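Local coordinates for protein oxidized polyvinyl alcohol hydrolase (Sphingopyxis, PDB 3WLA) that hydrolyses beta-diketones such as 4,6-nonanedione and acts on oxidized polyvinyl alcohol in the second step of its breakdown, at residues V233-W238 against N301-H306; G70-L75 against A294-A299; D29-A34 against A131-R136; L22-P27 against A90-N95. One frame throughout, in Å; residues are numbered along the deposited sequence.

Contacts 1, 3 and 4 involve a strand of the mixed alpha/beta-hydrolase sheet, and contact 2 joins a loop to helix 292-304. Centre to centre, contacts 1 and 2 are about 12 Å apart, as are contacts 3 and 4; contacts 1 and 4 are about 28 Å apart. Contacts 1 and 2 share that helix and touch where Ile235 CD1 comes within 3.6 Å of Ala299 O. Contacts 3 and 4 sit on the neighbouring strands 31-38 and 21-28, joined by a probable hydrogen bond from Arg33 N to Phe26 O. The side chain of Ile235 is about 10 Å from that of Ser265, assigned by similarity to the charge relay system; the other contacts lie away from it.

Contact 1 (V233-W238 against N301-H306); sequences VVITVW and NTMASH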
# COMPACT_ATOMS: atom_id res chain seq x y z
N VAL A 233 -12.35 -1.84 -1.79
CA VAL A 233 -12.54 -0.60 -1.04
C VAL A 233 -11.09 -0.06 -0.80
O VAL A 233 -10.17 -0.81 -0.39
CB VAL A 233 -13.29 -0.82 0.30
CG1 VAL A 233 -12.68 -1.89 1.07
CG2 VAL A 233 -13.34 0.44 1.10
N VAL A 234 -10.87 1.20 -1.12
CA VAL A 234 -9.53 1.80 -0.98
C VAL A 234 -9.57 3.10 -0.19
O VAL A 234 -10.38 4.02 -0.51
CB VAL A 234 -8.92 2.05 -2.37
CG1 VAL A 234 -7.49 2.72 -2.26
CG2 VAL A 234 -8.85 0.72 -3.13
N ILE A 235 -8.76 3.18 0.87
CA ILE A 235 -8.68 4.38 1.68
C ILE A 235 -7.33 5.03 1.42
O ILE A 235 -6.30 4.49 1.83
CB ILE A 235 -8.81 4.06 3.19
CG1 ILE A 235 -10.19 3.44 3.47
CG2 ILE A 235 -8.59 5.30 4.01
CD1 ILE A 235 -10.35 2.91 4.83
N THR A 236 -7.32 6.17 0.73
CA THR A 236 -6.05 6.86 0.42
C THR A 236 -5.87 7.88 1.52
O THR A 236 -6.83 8.58 1.88
CB THR A 236 -6.11 7.60 -0.94
OG1 THR A 236 -6.18 6.65 -1.98
CG2 THR A 236 -4.84 8.42 -1.16
N VAL A 237 -4.66 7.97 2.09
CA VAL A 237 -4.44 8.92 3.16
C VAL A 237 -3.34 9.92 2.74
O VAL A 237 -2.27 9.51 2.28
CB VAL A 237 -4.06 8.20 4.49
CG1 VAL A 237 -3.71 9.20 5.54
CG2 VAL A 237 -5.19 7.29 4.97
N TRP A 238 -3.63 11.22 2.89
CA TRP A 238 -2.70 12.30 2.61
C TRP A 238 -2.40 12.97 3.95
O TRP A 238 -3.33 13.23 4.75
CB TRP A 238 -3.36 13.34 1.69
CG TRP A 238 -2.56 14.57 1.47
CD1 TRP A 238 -1.31 14.66 0.92
CD2 TRP A 238 -3.04 15.92 1.60
NE1 TRP A 238 -0.98 15.99 0.67
CE2 TRP A 238 -2.02 16.78 1.09
CE3 TRP A 238 -4.23 16.49 2.10
CZ2 TRP A 238 -2.15 18.18 1.04
CZ3 TRP A 238 -4.38 17.88 2.06
CH2 TRP A 238 -3.34 18.71 1.53
N ASN A 301 -11.67 -1.41 10.32
CA ASN A 301 -13.09 -1.78 10.45
C ASN A 301 -13.89 -1.22 9.27
O ASN A 301 -14.85 -1.86 8.81
CB ASN A 301 -13.71 -1.26 11.75
CG ASN A 301 -13.29 -2.04 12.94
OD1 ASN A 301 -12.84 -3.20 12.84
ND2 ASN A 301 -13.46 -1.43 14.10
N THR A 302 -13.53 -0.02 8.78
CA THR A 302 -14.22 0.57 7.64
C THR A 302 -14.00 -0.34 6.40
O THR A 302 -14.94 -0.65 5.65
CB THR A 302 -13.68 2.00 7.34
OG1 THR A 302 -14.03 2.87 8.43
CG2 THR A 302 -14.26 2.58 6.06
N MET A 303 -12.76 -0.80 6.19
CA MET A 303 -12.54 -1.68 5.05
C MET A 303 -13.23 -3.04 5.30
O MET A 303 -13.81 -3.66 4.39
CB MET A 303 -11.03 -1.85 4.82
CG MET A 303 -10.36 -0.53 4.32
SD MET A 303 -8.66 -0.77 3.87
CE MET A 303 -7.97 -1.00 5.44
N ALA A 304 -13.21 -3.50 6.54
CA ALA A 304 -13.81 -4.80 6.82
C ALA A 304 -15.33 -4.74 6.64
O ALA A 304 -15.98 -5.78 6.54
CB ALA A 304 -13.49 -5.21 8.21
N SER A 305 -15.90 -3.54 6.61
CA SER A 305 -17.35 -3.40 6.44
C SER A 305 -17.75 -3.51 4.98
O SER A 305 -18.94 -3.43 4.62
CB SER A 305 -17.83 -2.04 6.97
OG SER A 305 -17.57 -0.97 6.05
N HIS A 306 -16.76 -3.67 4.11
CA HIS A 306 -17.04 -3.75 2.71
C HIS A 306 -16.25 -4.91 2.13
O HIS A 306 -15.30 -4.71 1.42
CB HIS A 306 -16.64 -2.43 2.03
CG HIS A 306 -17.27 -2.23 0.69
ND1 HIS A 306 -16.62 -2.50 -0.49
CD2 HIS A 306 -18.48 -1.75 0.34
CE1 HIS A 306 -17.40 -2.20 -1.51
NE2 HIS A 306 -18.54 -1.74 -1.04
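Near its start, strand 232-238 comes closest to the last turn of helix 292-304, the CA atoms of Val233 and Met303 6.2 Å apart and no hydrogen bond between the two backbones. Two side chains of the strand, Val233 and Ile235, point toward the helix and do the touching. Ile235 sends its CD1 tip against the middle of the Met303 chain, 3.5 Å from Met303 CG, which is tighter than usual carbon packing. CG1 of Ile235 stands beside the backbone N (chi1 -63°) and chi2 is extended, which carries the methyl out to the helix; there the CG2 methyl of Thr302 also meets it, at 4.1 Å from Ile235 CD1. The hydroxyl of Thr302 takes no part, being bound to Trp298 O one turn back. Met303 bends at chi3 (-71°), and its SD remains 4.2 Å from Ile235 CD1. Two residues earlier on the strand, Val233 CG1 lies 4.1 Å from Met303 CB. The CB of Val233 meets the imidazole of His306 obliquely, 3.8 Å from His306 ND1, while Phe315 meets the same ring from outside the two segments. All five touching residues are buried, and the chemistry is almost wholly apolar: close fit of branched and thioether side chains and the imidazole of His306, rather than directional bonds, holds the end of this helix to an inner strand of the sheet, between 181-185 and 274-280.

Contact 2 (G70-L75 against A294-A299); sequences GNNAKL and AFNLWA
Asn296 ND2 gives to Gly70 O directly and to a water that passes the link on to Asn71 O. The direct contact is short, 2.9 Å from Asn296 ND2 to Gly70 O, but with an N-H...O angle of 123° it counts as a weak hydrogen bond. The water lies 3.1 Å from Asn296 ND2 and 2.8 Å from Asn71 O. At the other end of the amide, Asn296 OD1 accepts from Trp287 NE1, which should help to keep the group from flipping. Asn72 lies close by, its amide plane turned only 22° from that of Asn296, yet its OD1 is taken by Trp50 NE1 and makes no bond across this contact.

Beside this polar patch Leu75 supplies the apolar half. Its CG stands next to the backbone N (chi1 -80°), bringing the two methyls round to the helix: Leu75 CD2 packs 3.9 Å from Asn296 CB, while Leu75 CD1 rests 3.8 Å from Leu297 CA and also meets Leu297 CD1 at 4.1 Å. Trp50 of strand 47-53 packs against Leu75 as well, tying the turn to the sheet. The join between this turn and helix 292-304 thus combines a bent direct bond and a water bridge, both from one buried amide, with leucine packing; two main-chain carbonyls of the turn, Gly70 O and Asn71 O, are met by a neutral amide, one weakly and one through water.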
# COMPACT_ATOMS: atom_id res chain seq x y z
N GLY A 70 3.48 3.31 13.96
CA GLY A 70 2.18 2.73 13.62
C GLY A 70 1.57 1.76 14.60
O GLY A 70 0.37 1.66 14.68
N ASN A 71 2.38 0.99 15.32
CA ASN A 71 1.87 0.01 16.30
C ASN A 71 0.79 -0.87 15.64
O ASN A 71 -0.29 -1.15 16.23
CB ASN A 71 1.33 0.78 17.53
CG ASN A 71 1.06 -0.13 18.74
OD1 ASN A 71 1.77 -1.12 18.97
ND2 ASN A 71 0.02 0.21 19.53
N ASN A 72 1.10 -1.35 14.43
CA ASN A 72 0.14 -2.16 13.68
C ASN A 72 -0.17 -3.53 14.30
O ASN A 72 -1.24 -4.07 14.03
CB ASN A 72 0.58 -2.29 12.22
CG ASN A 72 0.22 -1.06 11.42
OD1 ASN A 72 -0.95 -0.88 11.08
ND2 ASN A 72 1.19 -0.18 11.14
N ALA A 73 0.70 -4.07 15.15
CA ALA A 73 0.40 -5.35 15.76
C ALA A 73 -0.85 -5.26 16.65
O ALA A 73 -1.48 -6.26 16.98
CB ALA A 73 1.63 -5.86 16.64
N LYS A 74 -1.18 -4.05 17.07
CA LYS A 74 -2.32 -3.85 17.95
C LYS A 74 -3.64 -4.31 17.30
O LYS A 74 -4.57 -4.73 18.01
CB LYS A 74 -2.38 -2.38 18.34
CG LYS A 74 -3.50 -1.96 19.30
CD LYS A 74 -3.27 -2.42 20.71
CE LYS A 74 -4.38 -1.86 21.63
NZ LYS A 74 -4.59 -0.39 21.38
N LEU A 75 -3.70 -4.29 15.97
CA LEU A 75 -4.91 -4.71 15.30
C LEU A 75 -5.23 -6.19 15.58
O LEU A 75 -6.38 -6.61 15.51
CB LEU A 75 -4.82 -4.46 13.81
CG LEU A 75 -5.06 -3.05 13.24
CD1 LEU A 75 -6.36 -2.50 13.83
CD2 LEU A 75 -3.92 -2.14 13.51
N ALA A 294 -6.60 4.50 17.35
CA ALA A 294 -7.99 4.63 16.99
C ALA A 294 -8.16 4.75 15.47
O ALA A 294 -9.08 4.16 14.91
CB ALA A 294 -8.57 5.86 17.68
N PHE A 295 -7.29 5.52 14.82
CA PHE A 295 -7.35 5.68 13.38
C PHE A 295 -7.14 4.35 12.66
O PHE A 295 -7.93 3.98 11.74
CB PHE A 295 -6.29 6.66 12.88
CG PHE A 295 -6.28 6.77 11.39
CD1 PHE A 295 -7.31 7.42 10.72
CD2 PHE A 295 -5.34 6.06 10.64
CE1 PHE A 295 -7.42 7.37 9.31
CE2 PHE A 295 -5.43 6.00 9.25
CZ PHE A 295 -6.46 6.64 8.57
N ASN A 296 -6.11 3.62 13.06
CA ASN A 296 -5.83 2.35 12.43
C ASN A 296 -7.05 1.41 12.52
O ASN A 296 -7.43 0.78 11.54
CB ASN A 296 -4.65 1.63 13.09
CG ASN A 296 -3.29 2.33 12.84
OD1 ASN A 296 -3.12 3.11 11.92
ND2 ASN A 296 -2.34 2.01 13.68
N LEU A 297 -7.63 1.31 13.71
CA LEU A 297 -8.78 0.43 13.91
C LEU A 297 -10.03 0.94 13.15
O LEU A 297 -10.79 0.15 12.64
CB LEU A 297 -9.13 0.32 15.37
CG LEU A 297 -10.37 -0.54 15.67
CD1 LEU A 297 -10.13 -2.02 15.27
CD2 LEU A 297 -10.65 -0.42 17.20
N TRP A 298 -10.20 2.26 13.08
CA TRP A 298 -11.29 2.83 12.35
C TRP A 298 -11.13 2.48 10.91
O TRP A 298 -12.09 2.02 10.25
CB TRP A 298 -11.31 4.36 12.47
CG TRP A 298 -12.31 4.99 11.51
CD1 TRP A 298 -13.69 5.05 11.66
CD2 TRP A 298 -12.03 5.51 10.21
NE1 TRP A 298 -14.25 5.59 10.53
CE2 TRP A 298 -13.26 5.88 9.62
CE3 TRP A 298 -10.85 5.71 9.49
CZ2 TRP A 298 -13.34 6.43 8.33
CZ3 TRP A 298 -10.92 6.26 8.19
CH2 TRP A 298 -12.16 6.61 7.63
N ALA A 299 -9.93 2.68 10.38
CA ALA A 299 -9.69 2.42 8.97
C ALA A 299 -9.91 0.94 8.61
O ALA A 299 -10.57 0.62 7.59
CB ALA A 299 -8.26 2.85 8.57
O HOH W 1 -2.60 0.41 16.28

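Contact 3 (D29-A34 against A131-R136); sequences DGKKRA and AGDDVR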
# COMPACT_ATOMS: atom_id res chain seq x y z
N ASP A 29 9.65 -16.50 -6.40
CA ASP A 29 10.31 -16.04 -7.62
C ASP A 29 11.82 -16.24 -7.48
O ASP A 29 12.60 -15.46 -8.00
CB ASP A 29 9.99 -14.56 -7.92
CG ASP A 29 8.71 -14.42 -8.69
OD1 ASP A 29 8.65 -14.98 -9.80
OD2 ASP A 29 7.76 -13.79 -8.22
N GLY A 30 12.20 -17.28 -6.74
CA GLY A 30 13.59 -17.62 -6.56
C GLY A 30 14.34 -16.85 -5.52
O GLY A 30 15.56 -16.95 -5.44
N LYS A 31 13.63 -16.09 -4.69
CA LYS A 31 14.35 -15.35 -3.66
C LYS A 31 13.93 -15.90 -2.30
O LYS A 31 12.92 -16.57 -2.19
CB LYS A 31 14.00 -13.84 -3.76
CG LYS A 31 14.45 -13.17 -5.08
CD LYS A 31 13.79 -11.80 -5.29
CE LYS A 31 14.57 -11.04 -6.34
NZ LYS A 31 13.73 -10.09 -7.02
N LYS A 32 14.72 -15.60 -1.27
CA LYS A 32 14.38 -16.01 0.08
C LYS A 32 13.71 -14.80 0.77
O LYS A 32 14.36 -13.80 1.06
CB LYS A 32 15.63 -16.45 0.83
CG LYS A 32 16.20 -17.82 0.28
CD LYS A 32 17.45 -18.27 1.04
CE LYS A 32 18.21 -19.38 0.28
NZ LYS A 32 19.69 -19.44 0.62
N ARG A 33 12.42 -14.91 1.06
CA ARG A 33 11.69 -13.78 1.65
C ARG A 33 11.29 -14.03 3.10
O ARG A 33 11.27 -15.17 3.58
CB ARG A 33 10.46 -13.47 0.79
CG ARG A 33 10.75 -13.20 -0.70
CD ARG A 33 11.72 -12.00 -0.90
NE ARG A 33 11.16 -10.75 -0.34
CZ ARG A 33 10.38 -9.91 -1.04
NH1 ARG A 33 10.03 -10.16 -2.29
NH2 ARG A 33 9.99 -8.78 -0.48
N ALA A 34 11.02 -12.93 3.80
CA ALA A 34 10.69 -12.98 5.21
C ALA A 34 9.45 -12.12 5.52
O ALA A 34 9.14 -11.17 4.78
CB ALA A 34 11.90 -12.50 6.03
N ALA A 131 3.63 -7.61 -13.07
CA ALA A 131 3.35 -7.04 -11.75
C ALA A 131 4.63 -6.88 -10.89
O ALA A 131 4.75 -5.99 -10.04
CB ALA A 131 2.32 -7.94 -11.00
N GLY A 132 5.59 -7.76 -11.12
CA GLY A 132 6.79 -7.70 -10.32
C GLY A 132 6.83 -8.71 -9.17
O GLY A 132 5.78 -9.18 -8.71
N ASP A 133 8.04 -9.01 -8.70
CA ASP A 133 8.22 -9.97 -7.63
C ASP A 133 7.53 -9.65 -6.31
O ASP A 133 7.10 -10.55 -5.58
CB ASP A 133 9.71 -10.18 -7.34
CG ASP A 133 10.39 -11.02 -8.38
OD1 ASP A 133 9.68 -11.60 -9.24
OD2 ASP A 133 11.63 -11.11 -8.31
N ASP A 134 7.45 -8.36 -5.97
CA ASP A 134 6.81 -8.04 -4.70
C ASP A 134 5.31 -8.23 -4.74
O ASP A 134 4.70 -8.70 -3.78
CB ASP A 134 7.18 -6.63 -4.23
CG ASP A 134 8.57 -6.56 -3.65
OD1 ASP A 134 9.04 -7.59 -3.11
OD2 ASP A 134 9.21 -5.49 -3.70
N VAL A 135 4.68 -7.88 -5.84
CA VAL A 135 3.24 -8.11 -5.88
C VAL A 135 2.93 -9.61 -5.70
O VAL A 135 1.98 -9.97 -5.02
CB VAL A 135 2.62 -7.63 -7.22
CG1 VAL A 135 1.15 -8.12 -7.31
CG2 VAL A 135 2.64 -6.10 -7.32
N ARG A 136 3.77 -10.48 -6.28
CA ARG A 136 3.53 -11.92 -6.20
C ARG A 136 3.83 -12.48 -4.82
O ARG A 136 3.13 -13.37 -4.33
CB ARG A 136 4.35 -12.65 -7.28
CG ARG A 136 3.67 -12.54 -8.68
CD ARG A 136 4.48 -13.21 -9.79
NE ARG A 136 5.83 -12.67 -9.98
CZ ARG A 136 6.15 -11.80 -10.94
NH1 ARG A 136 5.22 -11.36 -11.81
NH2 ARG A 136 7.41 -11.40 -11.05
O HOH W 2 7.90 -12.96 -5.58
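Asp133, in the first turn of helix 133-145, points at the turn and strand start at 29-34, the second arm of the hairpin 21-38, and each atom of its side chain finds something there. Asp133 CB lies 4.0 Å from Lys31 NZ, and Asp133 CG packs 3.6 Å from Asp29 CB. The carboxylate then divides its two oxygens. Asp133 OD2 turns its anti lone pair to Lys31 NZ in a 2.7 Å salt bridge, the lysine reaching across with its chain extended beyond CG. Asp133 OD1 accepts from Arg136 NH2, one turn further along the helix, but also stands 3.1 Å from Asp29 OD2, an acceptor facing an acceptor. Arg136 probably offsets that repulsion, with Asp133 OD1 and Asp29 OD2 both at the edge of its guanidinium, near the plane: NH2 goes to Asp133, and Arg136 NE makes a nearly straight bond (170°) to Asp29 OD2 at 2.8 Å, with the Asp29 carboxylate turned 72° from the guanidinium. Asp130 pairs with Arg136 NH1. An asparagine at Asp133 would probably leave Lys31 without its countercharge and weaken the hold on Arg136.

Deeper in, Arg33 doubles back at chi2 and chi3 and grips Asp134 end-on, NH1 and NH2 both landing on Asp134 OD1, at 2.9 Å for Arg33 NH1; Asn115 N binds the other oxygen, and Val86 O takes a second bond from Arg33 NH2. Asp29, Lys31, Asp133 and Arg136 make up a salt-bridge network, and this one ties the antiparallel hairpin at the border of the alpha/beta-hydrolase sheet to the start of helix 133-145.

Contact 4 (L22-P27 against A90-N95); sequences LNTDFP and AEQDPN
The flat amide of Gln92 meets Asp25 twice, both times within its own plane. Gln92 OE1 receives Asp25 N on a lone pair in the carbonyl plane, a short and almost straight bond of 2.6 Å. Gln92 NE2 reaches Asp25 OD1 at 3.2 Å, only 2° out of the amide plane but from above the carboxylate plane, the two flat groups being turned 52° against each other. Flanking this pair, Thr24 CA lies 3.4 Å from Gln92 OE1. The amide gets this far because the Gln92 chain runs extended beyond CG from the type I' turn of residues 90-93. Asp25, with a positive phi of 63°, forms a G1 bulge with Phe26 opposite Arg33. A leucine in place of Gln92 would probably leave the bulge N-H and the Asp25 carboxylate without these partners and free the turn to shift.

Further along, Leu22 CD2 rests on the proline ring, 3.9 Å from Pro94 CG, the two side chains crossing at about a right angle. Next to that ring Asp93 OD1 closes an Asx turn on Asn95 N. At the protein surface, then, a neutral amide serves the outermost strand as acceptor and donor at once, with one apolar touch beside it.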
# COMPACT_ATOMS: atom_id res chain seq x y z
N LEU A 22 8.46 -14.17 13.43
CA LEU A 22 9.28 -14.04 12.24
C LEU A 22 9.39 -15.32 11.45
O LEU A 22 9.66 -16.40 12.03
CB LEU A 22 10.71 -13.58 12.58
CG LEU A 22 11.64 -13.48 11.35
CD1 LEU A 22 11.02 -12.44 10.34
CD2 LEU A 22 13.04 -13.04 11.77
N ASN A 23 9.16 -15.18 10.14
CA ASN A 23 9.31 -16.26 9.18
C ASN A 23 10.39 -15.81 8.17
O ASN A 23 10.32 -14.68 7.64
CB ASN A 23 8.01 -16.48 8.41
CG ASN A 23 6.91 -17.05 9.28
OD1 ASN A 23 6.45 -18.18 9.05
ND2 ASN A 23 6.46 -16.27 10.26
N THR A 24 11.37 -16.70 7.91
CA THR A 24 12.45 -16.43 6.95
C THR A 24 12.53 -17.55 5.92
O THR A 24 11.92 -18.62 6.08
CB THR A 24 13.82 -16.26 7.66
OG1 THR A 24 14.09 -17.43 8.49
CG2 THR A 24 13.80 -14.98 8.54
N ASP A 25 13.22 -17.30 4.82
CA ASP A 25 13.36 -18.29 3.76
C ASP A 25 12.12 -18.78 3.04
O ASP A 25 12.02 -19.94 2.61
CB ASP A 25 14.15 -19.51 4.28
CG ASP A 25 15.60 -19.16 4.60
OD1 ASP A 25 16.13 -18.22 3.95
OD2 ASP A 25 16.21 -19.80 5.48
N PHE A 26 11.16 -17.89 2.89
CA PHE A 26 9.96 -18.21 2.14
C PHE A 26 10.38 -18.10 0.69
O PHE A 26 10.87 -17.05 0.26
CB PHE A 26 8.89 -17.18 2.42
CG PHE A 26 7.62 -17.44 1.70
CD1 PHE A 26 6.64 -18.27 2.26
CD2 PHE A 26 7.39 -16.85 0.46
CE1 PHE A 26 5.44 -18.49 1.61
CE2 PHE A 26 6.19 -17.07 -0.22
CZ PHE A 26 5.21 -17.90 0.36
N PRO A 27 10.22 -19.17 -0.11
CA PRO A 27 10.63 -19.08 -1.50
C PRO A 27 9.65 -18.37 -2.40
O PRO A 27 8.47 -18.72 -2.44
CB PRO A 27 10.82 -20.55 -1.90
CG PRO A 27 9.85 -21.28 -1.04
CD PRO A 27 10.03 -20.59 0.30
N ALA A 90 16.17 -5.44 2.79
CA ALA A 90 16.51 -5.59 4.21
C ALA A 90 17.08 -6.99 4.46
O ALA A 90 17.43 -7.33 5.59
CB ALA A 90 15.25 -5.36 5.10
N GLU A 91 17.15 -7.79 3.40
CA GLU A 91 17.68 -9.15 3.46
C GLU A 91 17.18 -9.99 4.66
O GLU A 91 17.97 -10.49 5.47
CB GLU A 91 19.20 -9.09 3.40
CG GLU A 91 19.73 -8.69 2.00
CD GLU A 91 21.24 -8.59 1.95
OE1 GLU A 91 21.81 -7.71 2.65
OE2 GLU A 91 21.89 -9.41 1.24
N GLN A 92 15.86 -10.07 4.79
CA GLN A 92 15.21 -10.85 5.86
C GLN A 92 15.34 -10.41 7.31
O GLN A 92 14.89 -11.14 8.20
CB GLN A 92 15.65 -12.31 5.75
CG GLN A 92 15.47 -12.84 4.37
CD GLN A 92 15.31 -14.37 4.34
OE1 GLN A 92 14.20 -14.91 4.47
NE2 GLN A 92 16.43 -15.07 4.13
N ASP A 93 15.95 -9.24 7.54
CA ASP A 93 16.11 -8.65 8.87
C ASP A 93 14.90 -7.70 9.19
O ASP A 93 14.81 -6.62 8.63
CB ASP A 93 17.39 -7.81 8.91
CG ASP A 93 17.70 -7.30 10.31
OD1 ASP A 93 16.82 -7.26 11.20
OD2 ASP A 93 18.85 -6.91 10.55
N PRO A 94 14.01 -8.08 10.12
CA PRO A 94 12.85 -7.22 10.44
C PRO A 94 13.15 -6.01 11.27
O PRO A 94 12.30 -5.14 11.46
CB PRO A 94 11.86 -8.17 11.12
CG PRO A 94 12.82 -9.12 11.91
CD PRO A 94 14.02 -9.30 10.96
N ASN A 95 14.36 -5.98 11.80
CA ASN A 95 14.84 -4.86 12.59
C ASN A 95 15.67 -3.85 11.79
O ASN A 95 16.14 -2.86 12.34
CB ASN A 95 15.65 -5.44 13.78
CG ASN A 95 14.74 -6.18 14.74
OD1 ASN A 95 13.73 -5.62 15.15
ND2 ASN A 95 15.04 -7.43 15.04